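Local coordinates for protein UDP-glucose 4-epimerase (Brucella ovis, PDB 4WOK) that probably interconverts UDP-glucose and UDP-galactose by inverting the sugar at C4, using a tightly held NAD as redox cofactor, at residues V14-G19 and I81-S86; G21-H26 and F179-A184; L257-G262 and A304-K309. The protein carries 2 engineered substitutions. One frame throughout, in Å; residues are numbered along the deposited sequence.

Strand 13-17, first in sequence of the Rossmann sheet though central in it, leads through a glycine turn into helix 22-33. Interaction 1 pairs that strand with 79-82 and closes a loop of 61 residues; interaction 2 opens on the helix before this loop is shut and closes a longer one at 179-184, so the two cross. They touch, with F83 CE1 lying 3.5 Å from I23 CG2, and both reach NAD. Interaction 3 follows in series, closing a loop of 41 residues as helix 304-310 packs on edge strand 257-260. Interactions 1 and 3 reach one parallel sheet, at its cofactor-binding middle and at its rim, whereas interaction 2 joins helix 22-33 to a separate small sheet.

Interaction 1 (V14-G19 and I81-S86); sequences VLVVGG and IHFAAS. With NAD (nicotinamide-adenine-dinucleotide), chain B.
F83 N donates to V17 O across 2.8 Å, the shortest of three backbone bonds that join segments 14-19 and 81-86 at the centre of a Rossmann fold. F83 lies just beyond its strand, which ends at H82. Before that the ladder is regular and parallel: I81 N donates to L15 O at 2.9 Å, I81 O accepts from V17 N, and V16 pairs with I81 and V17 with H82. In the sheet order strands 13-17 and 79-82 are neighbours although far apart in sequence, the switch point at which such folds bind their dinucleotide.

On the face carrying V16 and I81, V16 CG1 rests against the CD2 edge of the F83 ring at 3.9 Å. It points there because it lies anti to its own nitrogen (chi1 -173°). Behind it, V14 CG1 meets I81 CD1. F83 in turn packs on I23 and T27 of helix 22-33. The other face has V17 and H82, the latter tied through NE2 to T107 of helix 96-116. Here V17 CG1 touches A84 CB at 3.6 Å, and A84 CB reaches on to the adenine, 3.6 Å from NAD C4A.

Beyond the strand ends both segments meet NAD. A type II turn from V16 to G19, with only a weak G19 N to V16 O bond, puts G18 at positive phi. Without a side chain, G18 comes close to both A84 and the adenosine ribose. G18 CA lies 3.4 Å from NAD O4B, while on the other ribose F83 O lies 3.2 Å from NAD C3D.

Interaction 2 (G21-H26 and F179-A184); sequences GFIGSH and FNASGA. With NAD (nicotinamide-adenine-dinucleotide), chain B.
F22 is the first residue of 21-26 to meet 179-184, just after G21, which occupies the N-cap of helix 22-33. The bare CA of G21 lets NAD O5B lie close, and its carbonyl oxygen is gripped twice, by S25 N and by S25 OG at 2.6 Å.

F22 works at both ends. Its amide donates to NAD O2A along an almost straight 2.9 Å bond (174°), while its ring, with CG anti to the backbone nitrogen (chi1 175°), extends to 179-184. The ring edge is toward G183 O just past the strand, 3.3 Å from CZ of F22, while CE2 packs obliquely on A181 CB. Zinc ligand E192 touches the same side chain.

I23 donates its amide to NAD O1N, so each phosphate of the pyrophosphate takes one amide from the first turn, and the helix dipole would probably add to their stabilisation. I23 CD1 then slips between A181 CB and the nicotinamide ribose, lying 3.6 Å from the former. A181 is itself a cofactor ligand: its N donates to the carboxamide oxygen, NAD O7N, at 2.9 Å, while F179 O approaches NAD C4N at 3.2 Å.

One turn on, H26 ND1 donates to F22 O at 2.8 Å in the plane of the imidazole, though from above the F22 carbonyl plane. This fixes the ring so that NE2 sits against the backbone of A184 and takes a weak bond from D185 N. A181 N thus binds the carboxamide while the amides of a glycine-rich strand-turn-helix bind the pyrophosphate, consistent with the GxGxxG motif of Rossmann dinucleotide-binding folds.

Interaction 3 (L257-G262 and A304-K309); sequences LAVNLG and ALAAEK
Helix 304-309 is set at a slant to strand 257-260, their N-to-C directions 129° apart and their axes 6.7 Å apart at the nearest point, with V259 and A306 as the facing pair. This is alpha-on-beta packing at the rim of the Rossmann sheet: 257-260 is its outermost strand, bonded on its inner side to strand 172-177, and the helix packs along it, K309 near its start and A306 near its finish.

V259 carries the middle of the contact with both its methyls. CG1 meets L305 CD2 at 3.8 Å, the two side chains crossing at about a right angle, and CG2 takes the crowded position between its backbone nitrogen and carbonyl carbon, from which it touches A306 CB at 3.9 Å. L305, with CG anti to its backbone nitrogen (chi1 -170°), extends over the strand far enough for CD2 to approach A258 O. From L261, otherwise turned from the helix, CD2 comes back to A306 CB.

L257 CD1 and CD2 pass obliquely over the base of K309, CD1 lying 3.8 Å from K309 CB. The lysine then bends at chi2 (-64°) and carries its ammonium away from the strand to a long salt bridge, K309 NZ to E308 OE2 at 3.6 Å.

At N260 it is the backbone oxygen that faces the helix; the side chain is engaged elsewhere, with OD1 bonded to Y131. The small A306 CB sits only 3.3 Å from N260 O. Beside it a water joins the two segments, 2.8 Å from both N260 O and A306 N, whose N-H it accepts.

Interaction 1 (V14-G19 and I81-S86)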
loop_
_atom_site.group_PDB
_atom_site.type_symbol
_atom_site.label_atom_id
_atom_site.label_comp_id
_atom_site.label_asym_id
_atom_site.label_seq_id
_atom_site.Cartn_x
_atom_site.Cartn_y
_atom_site.Cartn_z
ATOM N N VAL A 14 3.622 -18.822 -2.501
ATOM C CA VAL A 14 2.852 -17.765 -1.876
ATOM C C VAL A 14 2.129 -17.031 -2.989
ATOM O O VAL A 14 2.748 -16.580 -3.946
ATOM C CB VAL A 14 3.747 -16.811 -1.056
ATOM C CG1 VAL A 14 2.959 -15.593 -0.575
ATOM C CG2 VAL A 14 4.331 -17.571 0.145
ATOM N N LEU A 15 0.804 -16.985 -2.907
ATOM C CA LEU A 15 0.017 -16.357 -3.953
ATOM C C LEU A 15 -0.047 -14.847 -3.703
ATOM O O LEU A 15 -0.562 -14.389 -2.683
ATOM C CB LEU A 15 -1.390 -16.952 -4.013
ATOM C CG LEU A 15 -2.254 -16.436 -5.167
ATOM C CD1 LEU A 15 -1.708 -16.993 -6.484
ATOM C CD2 LEU A 15 -3.705 -16.861 -4.942
ATOM N N VAL A 16 0.497 -14.081 -4.632
ATOM C CA VAL A 16 0.521 -12.632 -4.496
ATOM C C VAL A 16 -0.489 -12.047 -5.464
ATOM O O VAL A 16 -0.226 -11.869 -6.656
ATOM C CB VAL A 16 1.918 -12.058 -4.754
ATOM C CG1 VAL A 16 1.940 -10.573 -4.426
ATOM C CG2 VAL A 16 2.968 -12.810 -3.902
ATOM N N VAL A 17 -1.668 -11.779 -4.929
ATOM C CA VAL A 17 -2.768 -11.262 -5.700
ATOM C C VAL A 17 -2.579 -9.747 -5.862
ATOM O O VAL A 17 -2.431 -9.041 -4.878
ATOM C CB VAL A 17 -4.091 -11.605 -5.002
ATOM C CG1 VAL A 17 -5.238 -11.126 -5.821
ATOM C CG2 VAL A 17 -4.199 -13.129 -4.814
ATOM N N GLY A 18 -2.563 -9.253 -7.095
ATOM C CA GLY A 18 -2.159 -7.871 -7.336
ATOM C C GLY A 18 -0.640 -7.747 -7.391
ATOM O O GLY A 18 -0.081 -6.650 -7.286
ATOM N N GLY A 19 0.036 -8.879 -7.576
ATOM C CA GLY A 19 1.495 -8.936 -7.558
ATOM C C GLY A 19 2.244 -8.352 -8.749
ATOM O O GLY A 19 3.484 -8.351 -8.772
ATOM N N ILE A 81 -1.411 -13.113 -0.254
ATOM C CA ILE A 81 -1.271 -11.694 0.042
ATOM C C ILE A 81 -2.127 -10.920 -0.965
ATOM O O ILE A 81 -1.959 -11.063 -2.176
ATOM C CB ILE A 81 0.178 -11.235 -0.029
ATOM C CG1 ILE A 81 1.081 -12.217 0.740
ATOM C CG2 ILE A 81 0.311 -9.842 0.568
ATOM C CD1 ILE A 81 2.539 -11.815 0.720
ATOM N N HIS A 82 -3.037 -10.110 -0.443
ATOM C CA HIS A 82 -4.080 -9.490 -1.251
ATOM C C HIS A 82 -3.773 -8.006 -1.443
ATOM O O HIS A 82 -4.018 -7.196 -0.551
ATOM C CB HIS A 82 -5.436 -9.693 -0.577
ATOM C CG HIS A 82 -6.584 -9.065 -1.313
ATOM N ND1 HIS A 82 -6.491 -8.664 -2.627
ATOM C CD2 HIS A 82 -7.852 -8.801 -0.919
ATOM C CE1 HIS A 82 -7.659 -8.159 -3.010
ATOM N NE2 HIS A 82 -8.494 -8.222 -1.993
ATOM N N PHE A 83 -3.214 -7.668 -2.602
ATOM C CA PHE A 83 -2.963 -6.276 -2.999
ATOM C C PHE A 83 -3.923 -5.783 -4.086
ATOM O O PHE A 83 -3.802 -4.653 -4.555
ATOM C CB PHE A 83 -1.555 -6.098 -3.573
ATOM C CG PHE A 83 -0.435 -6.355 -2.600
ATOM C CD1 PHE A 83 -0.111 -5.420 -1.632
ATOM C CD2 PHE A 83 0.333 -7.512 -2.699
ATOM C CE1 PHE A 83 0.961 -5.650 -0.745
ATOM C CE2 PHE A 83 1.393 -7.741 -1.826
ATOM C CZ PHE A 83 1.701 -6.808 -0.852
ATOM N N ALA A 84 -4.817 -6.652 -4.538
ATOM C CA ALA A 84 -5.563 -6.397 -5.761
ATOM C C ALA A 84 -6.746 -5.479 -5.482
ATOM O O ALA A 84 -7.830 -5.919 -5.141
ATOM C CB ALA A 84 -6.034 -7.707 -6.371
ATOM N N ALA A 85 -6.558 -4.175 -5.628
ATOM C CA ALA A 85 -7.673 -3.280 -5.350
ATOM C C ALA A 85 -7.622 -2.006 -6.186
ATOM O O ALA A 85 -6.597 -1.698 -6.801
ATOM C CB ALA A 85 -7.697 -2.935 -3.867
ATOM N N SER A 86 -8.744 -1.288 -6.214
ATOM C CA SER A 86 -8.776 0.083 -6.692
ATOM C C SER A 86 -8.441 0.993 -5.497
ATOM O O SER A 86 -8.981 0.835 -4.391
ATOM C CB SER A 86 -10.136 0.416 -7.323
ATOM O OG SER A 86 -10.419 -0.448 -8.423
HETATM P PA NAD B . -1.127 -0.888 -7.950
HETATM O O1A NAD B . -2.372 -0.511 -8.730
HETATM O O2A NAD B . 0.272 -0.699 -8.457
HETATM O O5B NAD B . -1.256 -2.605 -7.754
HETATM C C5B NAD B . -2.599 -3.028 -7.837
HETATM C C4B NAD B . -2.524 -4.405 -8.547
HETATM O O4B NAD B . -3.780 -5.089 -8.442
HETATM C C3B NAD B . -2.282 -4.044 -10.017
HETATM O O3B NAD B . -1.244 -4.867 -10.487
HETATM C C2B NAD B . -3.642 -4.385 -10.675
HETATM O O2B NAD B . -3.468 -4.811 -11.969
HETATM C C1B NAD B . -4.130 -5.564 -9.757
HETATM N N9A NAD B . -5.601 -5.667 -9.715
HETATM C C8A NAD B . -6.556 -4.656 -9.466
HETATM N N7A NAD B . -7.810 -5.121 -9.472
HETATM C C5A NAD B . -7.663 -6.488 -9.741
HETATM C C6A NAD B . -8.612 -7.524 -9.885
HETATM N N6A NAD B . -9.956 -7.258 -9.770
HETATM N N1A NAD B . -8.193 -8.786 -10.139
HETATM C C2A NAD B . -6.842 -9.000 -10.256
HETATM N N3A NAD B . -5.820 -8.102 -10.153
HETATM C C4A NAD B . -6.292 -6.846 -9.884
HETATM O O3 NAD B . -1.524 -0.246 -6.531
HETATM P PN NAD B . -0.453 -0.404 -5.330
HETATM O O1N NAD B . 0.644 -1.423 -5.449
HETATM O O2N NAD B . -0.296 0.986 -4.820
HETATM O O5D NAD B . -1.340 -0.892 -3.929
HETATM C C5D NAD B . -1.905 -2.101 -4.065
HETATM C C4D NAD B . -2.529 -2.413 -2.705
HETATM O O4D NAD B . -1.932 -1.514 -1.683
HETATM C C3D NAD B . -4.030 -2.062 -2.739
HETATM O O3D NAD B . -4.645 -2.957 -1.869
HETATM C C2D NAD B . -4.021 -0.647 -2.151
HETATM O O2D NAD B . -5.183 -0.281 -1.519
HETATM C C1D NAD B . -2.994 -0.904 -1.024
HETATM N N1N NAD B . -2.524 0.465 -0.473
HETATM C C2N NAD B . -1.668 1.219 -1.272
HETATM C C3N NAD B . -1.228 2.476 -0.783
HETATM C C7N NAD B . -0.304 3.302 -1.638
HETATM O O7N NAD B . 0.124 4.385 -1.226
HETATM N N7N NAD B . 0.050 2.822 -2.884
HETATM C C4N NAD B . -1.670 2.919 0.466
HETATM C C5N NAD B . -2.530 2.139 1.238
HETATM C C6N NAD B . -2.962 0.896 0.754
#

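Interaction 2 (G21-H26 and F179-A184)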
loop_
_atom_site.group_PDB
_atom_site.type_symbol
_atom_site.label_atom_id
_atom_site.label_comp_id
_atom_site.label_asym_id
_atom_site.label_seq_id
_atom_site.Cartn_x
_atom_site.Cartn_y
_atom_site.Cartn_z
ATOM N N GLY A 21 1.631 -5.186 -9.548
ATOM C CA GLY A 21 1.592 -3.761 -9.242
ATOM C C GLY A 21 2.811 -3.296 -8.457
ATOM O O GLY A 21 3.777 -4.031 -8.289
ATOM N N PHE A 22 2.754 -2.065 -7.973
ATOM C CA PHE A 22 3.877 -1.429 -7.281
ATOM C C PHE A 22 4.279 -2.187 -5.997
ATOM O O PHE A 22 5.371 -2.771 -5.909
ATOM C CB PHE A 22 3.494 0.027 -6.985
ATOM C CG PHE A 22 4.504 0.792 -6.157
ATOM C CD1 PHE A 22 5.867 0.708 -6.425
ATOM C CD2 PHE A 22 4.074 1.636 -5.140
ATOM C CE1 PHE A 22 6.792 1.428 -5.656
ATOM C CE2 PHE A 22 4.980 2.355 -4.382
ATOM C CZ PHE A 22 6.342 2.258 -4.640
ATOM N N ILE A 23 3.409 -2.206 -5.000
ATOM C CA ILE A 23 3.776 -2.851 -3.737
ATOM C C ILE A 23 3.853 -4.386 -3.874
ATOM O O ILE A 23 4.702 -5.031 -3.245
ATOM C CB ILE A 23 2.772 -2.463 -2.630
ATOM C CG1 ILE A 23 2.679 -0.934 -2.534
ATOM C CG2 ILE A 23 3.187 -3.020 -1.300
ATOM C CD1 ILE A 23 1.542 -0.453 -1.635
ATOM N N GLY A 24 2.964 -4.960 -4.680
ATOM C CA GLY A 24 2.904 -6.409 -4.857
ATOM C C GLY A 24 4.165 -6.950 -5.517
ATOM O O GLY A 24 4.665 -7.992 -5.124
ATOM N N SER A 25 4.683 -6.248 -6.525
ATOM C CA SER A 25 5.890 -6.713 -7.205
ATOM C C SER A 25 7.092 -6.622 -6.271
ATOM O O SER A 25 7.933 -7.528 -6.258
ATOM C CB SER A 25 6.156 -5.928 -8.502
ATOM O OG SER A 25 6.362 -4.535 -8.257
ATOM N N HIS A 26 7.179 -5.553 -5.475
ATOM C CA HIS A 26 8.261 -5.468 -4.486
ATOM C C HIS A 26 8.179 -6.605 -3.465
ATOM O O HIS A 26 9.204 -7.120 -2.983
ATOM C CB HIS A 26 8.239 -4.120 -3.763
ATOM C CG HIS A 26 8.843 -3.001 -4.558
ATOM N ND1 HIS A 26 8.151 -2.332 -5.540
ATOM C CD2 HIS A 26 10.076 -2.438 -4.509
ATOM C CE1 HIS A 26 8.934 -1.402 -6.072
ATOM N NE2 HIS A 26 10.104 -1.448 -5.465
ATOM N N PHE A 179 -0.495 4.539 5.251
ATOM C CA PHE A 179 -0.963 5.707 4.505
ATOM C C PHE A 179 -0.433 5.786 3.069
ATOM O O PHE A 179 -1.191 5.600 2.112
ATOM C CB PHE A 179 -0.591 6.994 5.255
ATOM C CG PHE A 179 -1.593 7.395 6.309
ATOM C CD1 PHE A 179 -2.861 7.841 5.945
ATOM C CD2 PHE A 179 -1.271 7.326 7.657
ATOM C CE1 PHE A 179 -3.787 8.217 6.907
ATOM C CE2 PHE A 179 -2.186 7.703 8.626
ATOM C CZ PHE A 179 -3.449 8.150 8.248
ATOM N N ASN A 180 0.853 6.094 2.920
ATOM C CA ASN A 180 1.430 6.331 1.602
ATOM C C ASN A 180 2.660 5.499 1.320
ATOM O O ASN A 180 3.712 5.709 1.927
ATOM C CB ASN A 180 1.808 7.808 1.427
ATOM C CG ASN A 180 0.614 8.734 1.525
ATOM O OD1 ASN A 180 -0.269 8.716 0.669
ATOM N ND2 ASN A 180 0.596 9.572 2.557
ATOM N N ALA A 181 2.531 4.583 0.369
ATOM C CA ALA A 181 3.663 3.805 -0.108
ATOM C C ALA A 181 4.563 4.695 -0.942
ATOM O O ALA A 181 4.084 5.422 -1.796
ATOM C CB ALA A 181 3.192 2.632 -0.930
ATOM N N SER A 182 5.866 4.616 -0.729
ATOM C CA SER A 182 6.782 5.499 -1.431
ATOM C C SER A 182 8.131 4.829 -1.684
ATOM O O SER A 182 8.366 3.700 -1.255
ATOM C CB SER A 182 6.973 6.790 -0.633
ATOM O OG SER A 182 7.448 6.507 0.673
ATOM N N GLY A 183 9.010 5.544 -2.376
ATOM C CA GLY A 183 10.324 5.039 -2.716
ATOM C C GLY A 183 10.242 3.953 -3.774
ATOM O O GLY A 183 9.227 3.807 -4.475
ATOM N N ALA A 184 11.329 3.197 -3.896
ATOM C CA ALA A 184 11.403 2.090 -4.841
ATOM C C ALA A 184 12.553 1.195 -4.417
ATOM O O ALA A 184 13.333 1.567 -3.535
ATOM C CB ALA A 184 11.600 2.596 -6.267
HETATM P PA NAD B . -1.127 -0.888 -7.950
HETATM O O1A NAD B . -2.372 -0.511 -8.730
HETATM O O2A NAD B . 0.272 -0.699 -8.457
HETATM O O5B NAD B . -1.256 -2.605 -7.754
HETATM C C5B NAD B . -2.599 -3.028 -7.837
HETATM C C4B NAD B . -2.524 -4.405 -8.547
HETATM O O4B NAD B . -3.780 -5.089 -8.442
HETATM C C3B NAD B . -2.282 -4.044 -10.017
HETATM O O3B NAD B . -1.244 -4.867 -10.487
HETATM C C2B NAD B . -3.642 -4.385 -10.675
HETATM O O2B NAD B . -3.468 -4.811 -11.969
HETATM C C1B NAD B . -4.130 -5.564 -9.757
HETATM N N9A NAD B . -5.601 -5.667 -9.715
HETATM C C8A NAD B . -6.556 -4.656 -9.466
HETATM N N7A NAD B . -7.810 -5.121 -9.472
HETATM C C5A NAD B . -7.663 -6.488 -9.741
HETATM C C6A NAD B . -8.612 -7.524 -9.885
HETATM N N6A NAD B . -9.956 -7.258 -9.770
HETATM N N1A NAD B . -8.193 -8.786 -10.139
HETATM C C2A NAD B . -6.842 -9.000 -10.256
HETATM N N3A NAD B . -5.820 -8.102 -10.153
HETATM C C4A NAD B . -6.292 -6.846 -9.884
HETATM O O3 NAD B . -1.524 -0.246 -6.531
HETATM P PN NAD B . -0.453 -0.404 -5.330
HETATM O O1N NAD B . 0.644 -1.423 -5.449
HETATM O O2N NAD B . -0.296 0.986 -4.820
HETATM O O5D NAD B . -1.340 -0.892 -3.929
HETATM C C5D NAD B . -1.905 -2.101 -4.065
HETATM C C4D NAD B . -2.529 -2.413 -2.705
HETATM O O4D NAD B . -1.932 -1.514 -1.683
HETATM C C3D NAD B . -4.030 -2.062 -2.739
HETATM O O3D NAD B . -4.645 -2.957 -1.869
HETATM C C2D NAD B . -4.021 -0.647 -2.151
HETATM O O2D NAD B . -5.183 -0.281 -1.519
HETATM C C1D NAD B . -2.994 -0.904 -1.024
HETATM N N1N NAD B . -2.524 0.465 -0.473
HETATM C C2N NAD B . -1.668 1.219 -1.272
HETATM C C3N NAD B . -1.228 2.476 -0.783
HETATM C C7N NAD B . -0.304 3.302 -1.638
HETATM O O7N NAD B . 0.124 4.385 -1.226
HETATM N N7N NAD B . 0.050 2.822 -2.884
HETATM C C4N NAD B . -1.670 2.919 0.466
HETATM C C5N NAD B . -2.530 2.139 1.238
HETATM C C6N NAD B . -2.962 0.896 0.754
#

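Interaction 3 (L257-G262 and A304-K309)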
loop_
_atom_site.group_PDB
_atom_site.type_symbol
_atom_site.label_atom_id
_atom_site.label_comp_id
_atom_site.label_asym_id
_atom_site.label_seq_id
_atom_site.Cartn_x
_atom_site.Cartn_y
_atom_site.Cartn_z
ATOM N N LEU A 257 -4.521 -10.439 13.277
ATOM C CA LEU A 257 -3.980 -9.128 13.628
ATOM C C LEU A 257 -4.507 -8.052 12.698
ATOM O O LEU A 257 -4.810 -8.319 11.535
ATOM C CB LEU A 257 -2.453 -9.122 13.551
ATOM C CG LEU A 257 -1.581 -9.888 14.532
ATOM C CD1 LEU A 257 -0.121 -9.723 14.123
ATOM C CD2 LEU A 257 -1.812 -9.392 15.957
ATOM N N ALA A 258 -4.608 -6.837 13.222
ATOM C CA ALA A 258 -4.740 -5.645 12.394
ATOM C C ALA A 258 -3.799 -4.596 12.970
ATOM O O ALA A 258 -4.013 -4.108 14.084
ATOM C CB ALA A 258 -6.179 -5.148 12.365
ATOM N N VAL A 259 -2.733 -4.280 12.234
ATOM C CA VAL A 259 -1.733 -3.336 12.723
ATOM C C VAL A 259 -1.371 -2.252 11.701
ATOM O O VAL A 259 -1.459 -2.466 10.494
ATOM C CB VAL A 259 -0.435 -4.064 13.156
ATOM C CG1 VAL A 259 -0.729 -5.098 14.245
ATOM C CG2 VAL A 259 0.239 -4.721 11.971
ATOM N N ASN A 260 -0.969 -1.091 12.220
ATOM C CA ASN A 260 -0.444 0.012 11.431
ATOM C C ASN A 260 0.997 -0.219 10.992
ATOM O O ASN A 260 1.789 -0.805 11.732
ATOM C CB ASN A 260 -0.490 1.313 12.232
ATOM C CG ASN A 260 -1.897 1.765 12.558
ATOM O OD1 ASN A 260 -2.854 1.422 11.864
ATOM N ND2 ASN A 260 -2.025 2.566 13.619
ATOM N N LEU A 261 1.336 0.267 9.803
ATOM C CA LEU A 261 2.712 0.269 9.318
ATOM C C LEU A 261 3.163 1.700 9.062
ATOM O O LEU A 261 2.452 2.473 8.426
ATOM C CB LEU A 261 2.845 -0.554 8.038
ATOM C CG LEU A 261 2.427 -2.023 8.107
ATOM C CD1 LEU A 261 2.581 -2.676 6.747
ATOM C CD2 LEU A 261 3.238 -2.756 9.160
ATOM N N GLY A 262 4.345 2.048 9.565
ATOM C CA GLY A 262 4.901 3.369 9.361
ATOM C C GLY A 262 6.102 3.651 10.247
ATOM O O GLY A 262 6.566 2.783 10.983
ATOM N N ALA A 304 3.631 1.192 17.004
ATOM C CA ALA A 304 4.057 0.412 18.169
ATOM C C ALA A 304 3.509 -1.015 18.168
ATOM O O ALA A 304 4.230 -1.946 18.504
ATOM C CB ALA A 304 3.657 1.123 19.453
ATOM N N LEU A 305 2.246 -1.187 17.782
ATOM C CA LEU A 305 1.629 -2.508 17.824
ATOM C C LEU A 305 2.298 -3.476 16.849
ATOM O O LEU A 305 2.516 -4.639 17.176
ATOM C CB LEU A 305 0.135 -2.425 17.528
ATOM C CG LEU A 305 -0.601 -3.739 17.801
ATOM C CD1 LEU A 305 -0.420 -4.174 19.269
ATOM C CD2 LEU A 305 -2.086 -3.648 17.426
ATOM N N ALA A 306 2.626 -2.995 15.657
ATOM C CA ALA A 306 3.350 -3.804 14.684
ATOM C C ALA A 306 4.722 -4.225 15.216
ATOM O O ALA A 306 5.168 -5.345 14.969
ATOM C CB ALA A 306 3.502 -3.045 13.370
ATOM N N ALA A 307 5.394 -3.324 15.933
ATOM C CA ALA A 307 6.672 -3.658 16.564
ATOM C C ALA A 307 6.490 -4.785 17.573
ATOM O O ALA A 307 7.263 -5.740 17.599
ATOM C CB ALA A 307 7.280 -2.433 17.243
ATOM N N GLU A 308 5.446 -4.683 18.386
ATOM C CA GLU A 308 5.174 -5.696 19.391
ATOM C C GLU A 308 4.780 -7.042 18.787
ATOM O O GLU A 308 5.319 -8.079 19.165
ATOM C CB GLU A 308 4.071 -5.225 20.339
ATOM C CG GLU A 308 3.630 -6.305 21.323
ATOM C CD GLU A 308 2.517 -5.854 22.252
ATOM O OE1 GLU A 308 1.984 -4.742 22.057
ATOM O OE2 GLU A 308 2.175 -6.618 23.180
ATOM N N LYS A 309 3.836 -7.032 17.849
ATOM C CA LYS A 309 3.239 -8.279 17.378
ATOM C C LYS A 309 3.989 -8.931 16.215
ATOM O O LYS A 309 3.948 -10.150 16.057
ATOM C CB LYS A 309 1.786 -8.037 16.976
ATOM C CG LYS A 309 0.903 -7.506 18.095
ATOM C CD LYS A 309 0.774 -8.515 19.225
ATOM C CE LYS A 309 -0.318 -8.103 20.205
ATOM N NZ LYS A 309 -0.168 -8.765 21.530
HETATM O O HOH W 1 1.594 -0.708 14.530
#